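Long-range contacts in SxtG (Microseira wollei, PDB 6U1R), which is an amidinotransferase of the saxitoxin biosynthetic pathway, probably moving an amidino group by way of a covalent cysteine intermediate: residues E38-G43 / V105-V110; A132-D137 / F366-L371; H264-L269 / G320-M325. One frame throughout, in Å; residues are numbered along the deposited sequence.

The three contacts run from a sheet edge to a loop that holds a predicted catalytic histidine. Contacts 1 and 2, with centres about 10 Å apart, share a sheet: strand 37-42 lies between 106-109 and 370-375, and Ile41 O is 2.9 Å from Leu371 N in a probable hydrogen bond. Contact 2 holds Cys368, predicted to carry the amidino intermediate, and contact 3 holds that histidine, His264; their side chains are about 5 Å apart. Contacts 2 and 3, centred about 11 Å apart, are probably hydrogen-bonded through His367 ND1 and Asp266 OD2 (2.7 Å) and through Cys368 N and Asn322 OD1 (3.1 Å). Contact 1 does not touch contact 3.

Contact 1 of 3, residues E38-G43 / V105-V110; sequences EEVIVG and VKVRRV
Glu39 and Lys106 form the first of four successive parallel bridges between strands 38-42 and 106-109, whose axes come within 4.8 Å. Backbone bonds run in regular sequence from Lys106 N to Glu38 O, Val40 N to Lys106 O, Arg108 N to Val40 O and Val42 N to Arg108 O. The last bond, Val110 N to Val42 O, is weak at 3.3 Å.

The tight part is the valine face. Val42 CG2 meets Val107 CG1 at 3.6 Å, and Val40 CG1 lies 3.7 Å from Val105 CG1 while also touching Val107 CG2. A chi1 of 69° puts Val40 CG1 between its own backbone N and carbonyl carbon, from where it reaches both neighbours. Leu93 and Leu100 of helix 83-102 cover this face, as expected where a beta-alpha-beta crossover joins parallel strands.

The opposite face carries Ile41 under helix 164-172 but is otherwise charged, and it opens toward solvent at Lys106. Here the extended Glu39 chain runs alongside that of Lys106, pointing the same way, yet Glu39 OE1 and Lys106 NZ are joined only weakly at 3.3 Å, with a water bridging the pair. Arg108 binds more closely: its chain folds at chi2 and chi3, bringing Arg108 NH1 to Glu39 OE2 at 2.9 Å with an N-H...O angle of 160°. The oxygen lies near the guanidinium plane and is met on its syn side, but the carboxylate is turned 62° from that plane, and one N-H grips one oxygen instead of two gripping two. Arg374 and Tyr170 also bind the carboxylate, and Glu169 takes Arg108 NH2.

Such a buried carboxylate, served by three cationic groups and a hydroxyl, probably stays ionised, with Arg108 and Arg374 likely to matter more than the solvent-facing lysine.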
loop_
_atom_site.group_PDB
_atom_site.type_symbol
_atom_site.label_atom_id
_atom_site.label_comp_id
_atom_site.label_asym_id
_atom_site.label_seq_id
_atom_site.Cartn_x
_atom_site.Cartn_y
_atom_site.Cartn_z
ATOM N N GLU A 38 -23.987 -12.037 -1.477
ATOM C CA GLU A 38 -24.561 -11.443 -2.687
ATOM C C GLU A 38 -23.586 -11.398 -3.851
ATOM O O GLU A 38 -23.988 -11.597 -4.998
ATOM C CB GLU A 38 -25.067 -10.019 -2.399
ATOM C CG GLU A 38 -26.299 -9.989 -1.481
ATOM C CD GLU A 38 -26.947 -8.616 -1.335
ATOM O OE1 GLU A 38 -26.380 -7.600 -1.791
ATOM O OE2 GLU A 38 -28.058 -8.562 -0.761
ATOM N N GLU A 39 -22.308 -11.140 -3.584
ATOM C CA GLU A 39 -21.334 -11.031 -4.658
ATOM C C GLU A 39 -19.992 -11.513 -4.131
ATOM O O GLU A 39 -19.612 -11.194 -2.999
ATOM C CB GLU A 39 -21.232 -9.593 -5.193
ATOM C CG GLU A 39 -20.197 -9.447 -6.320
ATOM C CD GLU A 39 -20.365 -8.175 -7.161
ATOM O OE1 GLU A 39 -21.490 -7.626 -7.208
ATOM O OE2 GLU A 39 -19.374 -7.737 -7.788
ATOM N N VAL A 40 -19.298 -12.298 -4.960
ATOM C CA VAL A 40 -18.028 -12.913 -4.592
ATOM C C VAL A 40 -17.078 -12.862 -5.788
ATOM O O VAL A 40 -17.499 -13.051 -6.937
ATOM C CB VAL A 40 -18.272 -14.370 -4.105
ATOM C CG1 VAL A 40 -18.725 -15.285 -5.270
ATOM C CG2 VAL A 40 -17.055 -14.930 -3.395
ATOM N N ILE A 41 -15.797 -12.554 -5.533
ATOM C CA ILE A 41 -14.736 -12.759 -6.522
ATOM C C ILE A 41 -14.262 -14.196 -6.381
ATOM O O ILE A 41 -14.008 -14.660 -5.264
ATOM C CB ILE A 41 -13.566 -11.775 -6.314
ATOM C CG1 ILE A 41 -14.073 -10.323 -6.368
ATOM C CG2 ILE A 41 -12.461 -12.045 -7.340
ATOM C CD1 ILE A 41 -13.003 -9.224 -6.099
ATOM N N VAL A 42 -14.147 -14.910 -7.495
ATOM C CA VAL A 42 -13.631 -16.278 -7.485
ATOM C C VAL A 42 -12.303 -16.286 -8.228
ATOM O O VAL A 42 -12.133 -15.571 -9.221
ATOM C CB VAL A 42 -14.642 -17.276 -8.086
ATOM C CG1 VAL A 42 -14.105 -18.677 -8.078
ATOM C CG2 VAL A 42 -15.931 -17.266 -7.260
ATOM N N GLY A 43 -11.357 -17.073 -7.734
ATOM C CA GLY A 43 -10.034 -17.130 -8.310
ATOM C C GLY A 43 -9.994 -17.825 -9.673
ATOM O O GLY A 43 -10.993 -18.310 -10.214
ATOM N N VAL A 105 -25.874 -16.268 -5.946
ATOM C CA VAL A 105 -24.713 -15.393 -5.772
ATOM C C VAL A 105 -24.232 -14.906 -7.130
ATOM O O VAL A 105 -24.102 -15.692 -8.077
ATOM C CB VAL A 105 -23.572 -16.115 -5.032
ATOM C CG1 VAL A 105 -22.388 -15.159 -4.802
ATOM C CG2 VAL A 105 -24.089 -16.690 -3.729
ATOM N N LYS A 106 -23.899 -13.618 -7.200
ATOM C CA LYS A 106 -23.225 -13.057 -8.369
ATOM C C LYS A 106 -21.729 -13.335 -8.281
ATOM O O LYS A 106 -21.103 -13.008 -7.272
ATOM C CB LYS A 106 -23.473 -11.557 -8.448
ATOM C CG LYS A 106 -22.798 -10.857 -9.630
ATOM C CD LYS A 106 -23.198 -9.373 -9.633
ATOM C CE LYS A 106 -22.389 -8.536 -10.603
ATOM N NZ LYS A 106 -22.508 -7.084 -10.266
ATOM N N VAL A 107 -21.156 -13.911 -9.335
ATOM C CA VAL A 107 -19.756 -14.342 -9.338
ATOM C C VAL A 107 -18.966 -13.468 -10.301
ATOM O O VAL A 107 -19.357 -13.307 -11.462
ATOM C CB VAL A 107 -19.634 -15.829 -9.713
ATOM C CG1 VAL A 107 -18.146 -16.243 -9.949
ATOM C CG2 VAL A 107 -20.246 -16.665 -8.615
ATOM N N ARG A 108 -17.859 -12.905 -9.819
ATOM C CA ARG A 108 -16.909 -12.182 -10.656
ATOM C C ARG A 108 -15.681 -13.065 -10.849
ATOM O O ARG A 108 -14.955 -13.346 -9.888
ATOM C CB ARG A 108 -16.520 -10.841 -10.028
ATOM C CG ARG A 108 -17.651 -10.003 -9.484
ATOM C CD ARG A 108 -18.722 -9.664 -10.527
ATOM N NE ARG A 108 -18.236 -8.776 -11.589
ATOM C CZ ARG A 108 -18.169 -7.452 -11.508
ATOM N NH1 ARG A 108 -18.542 -6.810 -10.412
ATOM N NH2 ARG A 108 -17.698 -6.760 -12.535
ATOM N N ARG A 109 -15.445 -13.497 -12.091
ATOM C CA ARG A 109 -14.329 -14.382 -12.414
ATOM C C ARG A 109 -13.107 -13.536 -12.733
ATOM O O ARG A 109 -13.118 -12.773 -13.702
ATOM C CB ARG A 109 -14.645 -15.274 -13.614
ATOM C CG ARG A 109 -15.669 -16.347 -13.389
ATOM C CD ARG A 109 -16.034 -16.975 -14.739
ATOM N NE ARG A 109 -17.037 -18.039 -14.654
ATOM C CZ ARG A 109 -16.782 -19.340 -14.775
ATOM N NH1 ARG A 109 -15.541 -19.792 -14.962
ATOM N NH2 ARG A 109 -17.783 -20.205 -14.712
ATOM N N VAL A 110 -12.055 -13.665 -11.928
ATOM C CA VAL A 110 -10.833 -12.936 -12.227
ATOM C C VAL A 110 -10.194 -13.548 -13.468
ATOM O O VAL A 110 -10.192 -14.777 -13.653
ATOM C CB VAL A 110 -9.864 -12.944 -11.030
ATOM C CG1 VAL A 110 -9.214 -14.282 -10.880
ATOM C CG2 VAL A 110 -8.808 -11.875 -11.204
HETATM O O HOH W 1 -21.513 -4.984 -8.008
HETATM O O HOH W 2 -11.945 -17.210 -12.540
#

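Contact 2 of 3, residues A132-D137 / F366-L371; sequences AANPRD and FHCATL
Arg136 threads its side chain between His367 and Leu371, and each atom along it finds a partner. Its backbone N first bonds to Cys368 O. CB rests against that same oxygen, and CG continues past His367 O. With CG anti to the backbone N (chi1 -174°) and the chain bent at chi2 and chi3, Arg136 CD arrives 3.4 Å from His367 CE1. Arg136 NE then donates to His367 O at 2.9 Å; the oxygen lies close to the guanidinium plane, while the donor stands above the plane of the carbonyl. Arg136 CZ sits 3.3 Å from His367 NE2, since guanidinium and imidazole are stacked flat, centres 3.6 Å apart and planes only 10° from parallel. Leu371 CA approaches the opposite face near its rim. At the tip, Arg136 NH2 donates to Thr370 OG1 at 3.0 Å, and NH1 forms a salt bridge with Asp372. Stack and in-plane bonds together fix the rotation of the group.

Nearby, Asn134 OD1 lies 3.2 Å from Cys368 CB, while its ND2 bonds to Phe362 O. Pro135 CB packs against Leu371 CB.

The arginine thus clasps the type I turn from His367 to Thr370. That turn carries Cys368, the predicted nucleophile, so the site is consistent with the cysteine-bearing active-site loop of AGAT-like amidinotransferases.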
loop_
_atom_site.group_PDB
_atom_site.type_symbol
_atom_site.label_atom_id
_atom_site.label_comp_id
_atom_site.label_asym_id
_atom_site.label_seq_id
_atom_site.Cartn_x
_atom_site.Cartn_y
_atom_site.Cartn_z
ATOM N N ALA A 132 -3.547 -16.498 -9.472
ATOM C CA ALA A 132 -4.691 -15.799 -8.895
ATOM C C ALA A 132 -5.756 -16.780 -8.407
ATOM O O ALA A 132 -6.954 -16.494 -8.457
ATOM C CB ALA A 132 -5.286 -14.812 -9.899
ATOM N N ALA A 133 -5.325 -17.925 -7.879
ATOM C CA ALA A 133 -6.247 -18.934 -7.376
ATOM C C ALA A 133 -6.815 -18.580 -6.003
ATOM O O ALA A 133 -7.896 -19.068 -5.650
ATOM C CB ALA A 133 -5.546 -20.301 -7.319
ATOM N N ASN A 134 -6.150 -17.716 -5.231
ATOM C CA ASN A 134 -6.498 -17.488 -3.825
ATOM C C ASN A 134 -6.727 -16.005 -3.547
ATOM O O ASN A 134 -5.906 -15.360 -2.885
ATOM C CB ASN A 134 -5.389 -18.002 -2.905
ATOM C CG ASN A 134 -5.120 -19.492 -3.050
ATOM O OD1 ASN A 134 -5.794 -20.304 -2.434
ATOM N ND2 ASN A 134 -4.122 -19.852 -3.837
ATOM N N PRO A 135 -7.850 -15.435 -4.006
ATOM C CA PRO A 135 -8.156 -14.036 -3.652
ATOM C C PRO A 135 -8.118 -13.757 -2.150
ATOM O O PRO A 135 -7.783 -12.632 -1.730
ATOM C CB PRO A 135 -9.579 -13.822 -4.202
ATOM C CG PRO A 135 -9.905 -14.997 -5.014
ATOM C CD PRO A 135 -8.950 -16.099 -4.718
ATOM N N ARG A 136 -8.476 -14.752 -1.330
ATOM C CA ARG A 136 -8.543 -14.575 0.118
ATOM C C ARG A 136 -7.184 -14.208 0.719
ATOM O O ARG A 136 -7.125 -13.597 1.791
ATOM C CB ARG A 136 -9.073 -15.868 0.761
ATOM C CG ARG A 136 -9.344 -15.823 2.264
ATOM C CD ARG A 136 -10.649 -15.136 2.622
ATOM N NE ARG A 136 -11.805 -15.717 1.929
ATOM C CZ ARG A 136 -13.056 -15.293 2.094
ATOM N NH1 ARG A 136 -13.325 -14.335 2.976
ATOM N NH2 ARG A 136 -14.044 -15.839 1.404
ATOM N N ASP A 137 -6.080 -14.605 0.076
ATOM C CA ASP A 137 -4.756 -14.335 0.643
ATOM C C ASP A 137 -4.342 -12.873 0.507
ATOM O O ASP A 137 -3.529 -12.381 1.298
ATOM C CB ASP A 137 -3.685 -15.186 -0.054
ATOM C CG ASP A 137 -3.901 -16.674 0.091
ATOM O OD1 ASP A 137 -4.816 -17.093 0.851
ATOM O OD2 ASP A 137 -3.137 -17.439 -0.569
ATOM N N PHE A 366 -12.474 -23.794 -0.900
ATOM C CA PHE A 366 -13.537 -22.840 -1.247
ATOM C C PHE A 366 -13.314 -21.463 -0.612
ATOM O O PHE A 366 -13.511 -20.427 -1.259
ATOM C CB PHE A 366 -14.906 -23.378 -0.812
ATOM C CG PHE A 366 -15.183 -24.774 -1.285
ATOM C CD1 PHE A 366 -15.404 -25.037 -2.633
ATOM C CD2 PHE A 366 -15.202 -25.835 -0.378
ATOM C CE1 PHE A 366 -15.645 -26.329 -3.065
ATOM C CE2 PHE A 366 -15.443 -27.107 -0.796
ATOM C CZ PHE A 366 -15.665 -27.367 -2.136
ATOM N N HIS A 367 -12.974 -21.427 0.678
ATOM C CA HIS A 367 -12.775 -20.140 1.331
ATOM C C HIS A 367 -11.564 -19.409 0.748
ATOM O O HIS A 367 -11.626 -18.201 0.505
ATOM C CB HIS A 367 -12.659 -20.343 2.845
ATOM C CG HIS A 367 -12.677 -19.074 3.649
ATOM N ND1 HIS A 367 -11.532 -18.507 4.166
ATOM C CD2 HIS A 367 -13.701 -18.286 4.057
ATOM C CE1 HIS A 367 -11.845 -17.423 4.850
ATOM N NE2 HIS A 367 -13.155 -17.261 4.799
ATOM N N CYS A 368 -10.465 -20.129 0.491
ATOM C CA CYS A 368 -9.272 -19.522 -0.106
ATOM C C CYS A 368 -9.558 -18.961 -1.492
ATOM O O CYS A 368 -8.976 -17.948 -1.891
ATOM C CB CYS A 368 -8.155 -20.551 -0.239
ATOM S SG CYS A 368 -7.528 -21.118 1.320
ATOM N N ALA A 369 -10.392 -19.667 -2.260
ATOM C CA ALA A 369 -10.666 -19.381 -3.653
ATOM C C ALA A 369 -11.633 -18.226 -3.842
ATOM O O ALA A 369 -11.924 -17.886 -4.994
ATOM C CB ALA A 369 -11.228 -20.636 -4.338
ATOM N N THR A 370 -12.104 -17.595 -2.762
ATOM C CA THR A 370 -13.110 -16.547 -2.871
ATOM C C THR A 370 -12.738 -15.310 -2.069
ATOM O O THR A 370 -11.996 -15.371 -1.085
ATOM C CB THR A 370 -14.488 -17.049 -2.390
ATOM O OG1 THR A 370 -14.370 -17.590 -1.065
ATOM C CG2 THR A 370 -15.047 -18.079 -3.370
ATOM N N LEU A 371 -13.266 -14.170 -2.505
ATOM C CA LEU A 371 -13.289 -12.959 -1.696
ATOM C C LEU A 371 -14.736 -12.483 -1.668
ATOM O O LEU A 371 -15.273 -12.065 -2.700
ATOM C CB LEU A 371 -12.357 -11.874 -2.260
ATOM C CG LEU A 371 -12.148 -10.671 -1.332
ATOM C CD1 LEU A 371 -11.297 -11.067 -0.112
ATOM C CD2 LEU A 371 -11.514 -9.489 -2.038
#

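Contact 3 of 3, residues H264-L269 / G320-M325; sequences HIDTTL and GLNVLM
Thr267 and Leu321 bring the two backbones together, their CA atoms 4.9 Å apart, where the irregular loop 264-269 faces the end of a short 3-10 segment and an inverse gamma turn centred on Asn322. On the loop side, Ile265 O accepts from both Thr268 N and Leu269 N, which curls the chain so that Asp266 and Thr267 meet the other segment.

Asn322 carries the polar part. Asn322 ND2 donates to Asp266 O at 3.0 Å with an almost perfectly straight N-H...O angle of 179°. The oxygen lies in the amide plane, yet the donor stands well above the plane of the carbonyl, clear of its lone-pair directions. A weak second bond runs from Asn322 ND2 to Asp266 OD2 at 3.1 Å. A chi1 of 51° tucks Asp266 CG between its backbone N and carbonyl carbon, which brings the carboxylate round to the amide that also holds the main-chain oxygen. One NH2 group thus spans main chain and side chain of a single residue; the carboxylate plane stands 82° from that of the amide.

Beside these bonds Leu321 leans on the main chain of Thr267: Leu321 CB lies 3.9 Å from Thr267 CA, and Leu321 CD2 is 3.5 Å from Thr267 O. Thr267 CG2 and Asn322 CB meet more distantly at 4.3 Å.

Both polar residues also serve the Cys368 turn, Asp266 through His367 and Asn322 through its OD1, and are therefore plausible second-shell supports of the predicted nucleophile. His264, predicted to be catalytic, is hydrogen-bonded through NE2 to Asp215, predicted likewise. Around the contact, Leu321 packs on Leu278 of strand 276-279, Asp266 touches Arg136 of helix 135-138, and Val323 lies against strand 330-334.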
loop_
_atom_site.group_PDB
_atom_site.type_symbol
_atom_site.label_atom_id
_atom_site.label_comp_id
_atom_site.label_asym_id
_atom_site.label_seq_id
_atom_site.Cartn_x
_atom_site.Cartn_y
_atom_site.Cartn_z
ATOM N N HIS A 264 -1.858 -19.223 7.010
ATOM C CA HIS A 264 -3.292 -18.974 6.863
ATOM C C HIS A 264 -4.078 -19.703 7.944
ATOM O O HIS A 264 -3.682 -20.781 8.402
ATOM C CB HIS A 264 -3.794 -19.328 5.453
ATOM C CG HIS A 264 -3.039 -18.610 4.380
ATOM N ND1 HIS A 264 -2.839 -19.132 3.120
ATOM C CD2 HIS A 264 -2.396 -17.417 4.402
ATOM C CE1 HIS A 264 -2.094 -18.295 2.416
ATOM N NE2 HIS A 264 -1.831 -17.237 3.163
ATOM N N ILE A 265 -5.152 -19.063 8.406
ATOM C CA ILE A 265 -5.912 -19.524 9.569
ATOM C C ILE A 265 -7.175 -20.302 9.181
ATOM O O ILE A 265 -7.839 -20.878 10.069
ATOM C CB ILE A 265 -6.253 -18.315 10.473
ATOM C CG1 ILE A 265 -6.464 -18.726 11.945
ATOM C CG2 ILE A 265 -7.457 -17.503 9.921
ATOM C CD1 ILE A 265 -6.593 -17.510 12.914
ATOM N N ASP A 266 -7.523 -20.357 7.894
ATOM C CA ASP A 266 -8.839 -20.841 7.499
ATOM C C ASP A 266 -8.878 -22.362 7.264
ATOM O O ASP A 266 -9.800 -22.863 6.607
ATOM C CB ASP A 266 -9.393 -20.034 6.298
ATOM C CG ASP A 266 -8.445 -19.893 5.110
ATOM O OD1 ASP A 266 -7.253 -20.227 5.194
ATOM O OD2 ASP A 266 -8.936 -19.383 4.047
ATOM N N THR A 267 -7.927 -23.109 7.842
ATOM C CA THR A 267 -8.128 -24.510 8.204
ATOM C C THR A 267 -7.947 -24.731 9.703
ATOM O O THR A 267 -7.866 -25.886 10.142
ATOM C CB THR A 267 -7.188 -25.456 7.436
ATOM O OG1 THR A 267 -5.824 -25.171 7.735
ATOM C CG2 THR A 267 -7.402 -25.355 5.949
ATOM N N THR A 268 -7.926 -23.655 10.499
ATOM C CA THR A 268 -7.673 -23.702 11.936
ATOM C C THR A 268 -8.854 -23.196 12.746
ATOM O O THR A 268 -9.303 -23.883 13.691
ATOM C CB THR A 268 -6.408 -22.878 12.273
ATOM O OG1 THR A 268 -5.250 -23.445 11.627
ATOM C CG2 THR A 268 -6.170 -22.796 13.790
ATOM N N LEU A 269 -9.384 -22.020 12.389
ATOM C CA LEU A 269 -10.427 -21.331 13.151
ATOM C C LEU A 269 -11.388 -20.733 12.132
ATOM O O LEU A 269 -11.018 -19.783 11.430
ATOM C CB LEU A 269 -9.809 -20.247 14.036
ATOM C CG LEU A 269 -10.692 -19.643 15.126
ATOM C CD1 LEU A 269 -10.802 -20.557 16.336
ATOM C CD2 LEU A 269 -10.174 -18.276 15.518
ATOM N N GLY A 320 -10.552 -29.825 4.835
ATOM C CA GLY A 320 -12.000 -29.885 4.936
ATOM C C GLY A 320 -12.620 -28.727 5.690
ATOM O O GLY A 320 -13.816 -28.453 5.504
ATOM N N LEU A 321 -11.848 -28.059 6.564
ATOM C CA LEU A 321 -12.336 -26.894 7.299
ATOM C C LEU A 321 -12.462 -25.636 6.440
ATOM O O LEU A 321 -13.089 -24.668 6.888
ATOM C CB LEU A 321 -11.420 -26.590 8.499
ATOM C CG LEU A 321 -11.655 -27.405 9.775
ATOM C CD1 LEU A 321 -10.994 -28.764 9.691
ATOM C CD2 LEU A 321 -11.140 -26.631 10.977
ATOM N N ASN A 322 -11.900 -25.617 5.225
ATOM C CA ASN A 322 -11.879 -24.411 4.398
ATOM C C ASN A 322 -13.218 -24.228 3.684
ATOM O O ASN A 322 -13.259 -24.034 2.466
ATOM C CB ASN A 322 -10.719 -24.521 3.399
ATOM C CG ASN A 322 -10.285 -23.194 2.823
ATOM O OD1 ASN A 322 -10.302 -22.998 1.595
ATOM N ND2 ASN A 322 -9.822 -22.293 3.689
ATOM N N VAL A 323 -14.312 -24.254 4.449
ATOM C CA VAL A 323 -15.669 -24.148 3.912
ATOM C C VAL A 323 -16.033 -22.700 3.603
ATOM O O VAL A 323 -15.354 -21.761 4.039
ATOM C CB VAL A 323 -16.687 -24.749 4.900
ATOM C CG1 VAL A 323 -16.476 -26.263 5.037
ATOM C CG2 VAL A 323 -16.590 -24.044 6.263
ATOM N N LEU A 324 -17.120 -22.515 2.853
ATOM C CA LEU A 324 -17.631 -21.190 2.488
ATOM C C LEU A 324 -19.111 -21.146 2.845
ATOM O O LEU A 324 -19.881 -21.990 2.380
ATOM C CB LEU A 324 -17.438 -20.887 0.994
ATOM C CG LEU A 324 -18.036 -19.555 0.502
ATOM C CD1 LEU A 324 -17.285 -18.395 1.113
ATOM C CD2 LEU A 324 -18.064 -19.439 -1.027
ATOM N N MET A 325 -19.496 -20.161 3.654
ATOM C CA MET A 325 -20.886 -19.951 4.049
ATOM C C MET A 325 -21.582 -19.048 3.037
ATOM O O MET A 325 -21.094 -17.953 2.748
ATOM C CB MET A 325 -20.978 -19.298 5.429
ATOM C CG MET A 325 -20.273 -20.029 6.579
ATOM S SD MET A 325 -20.826 -21.696 6.803
ATOM C CE MET A 325 -22.554 -21.448 7.220
#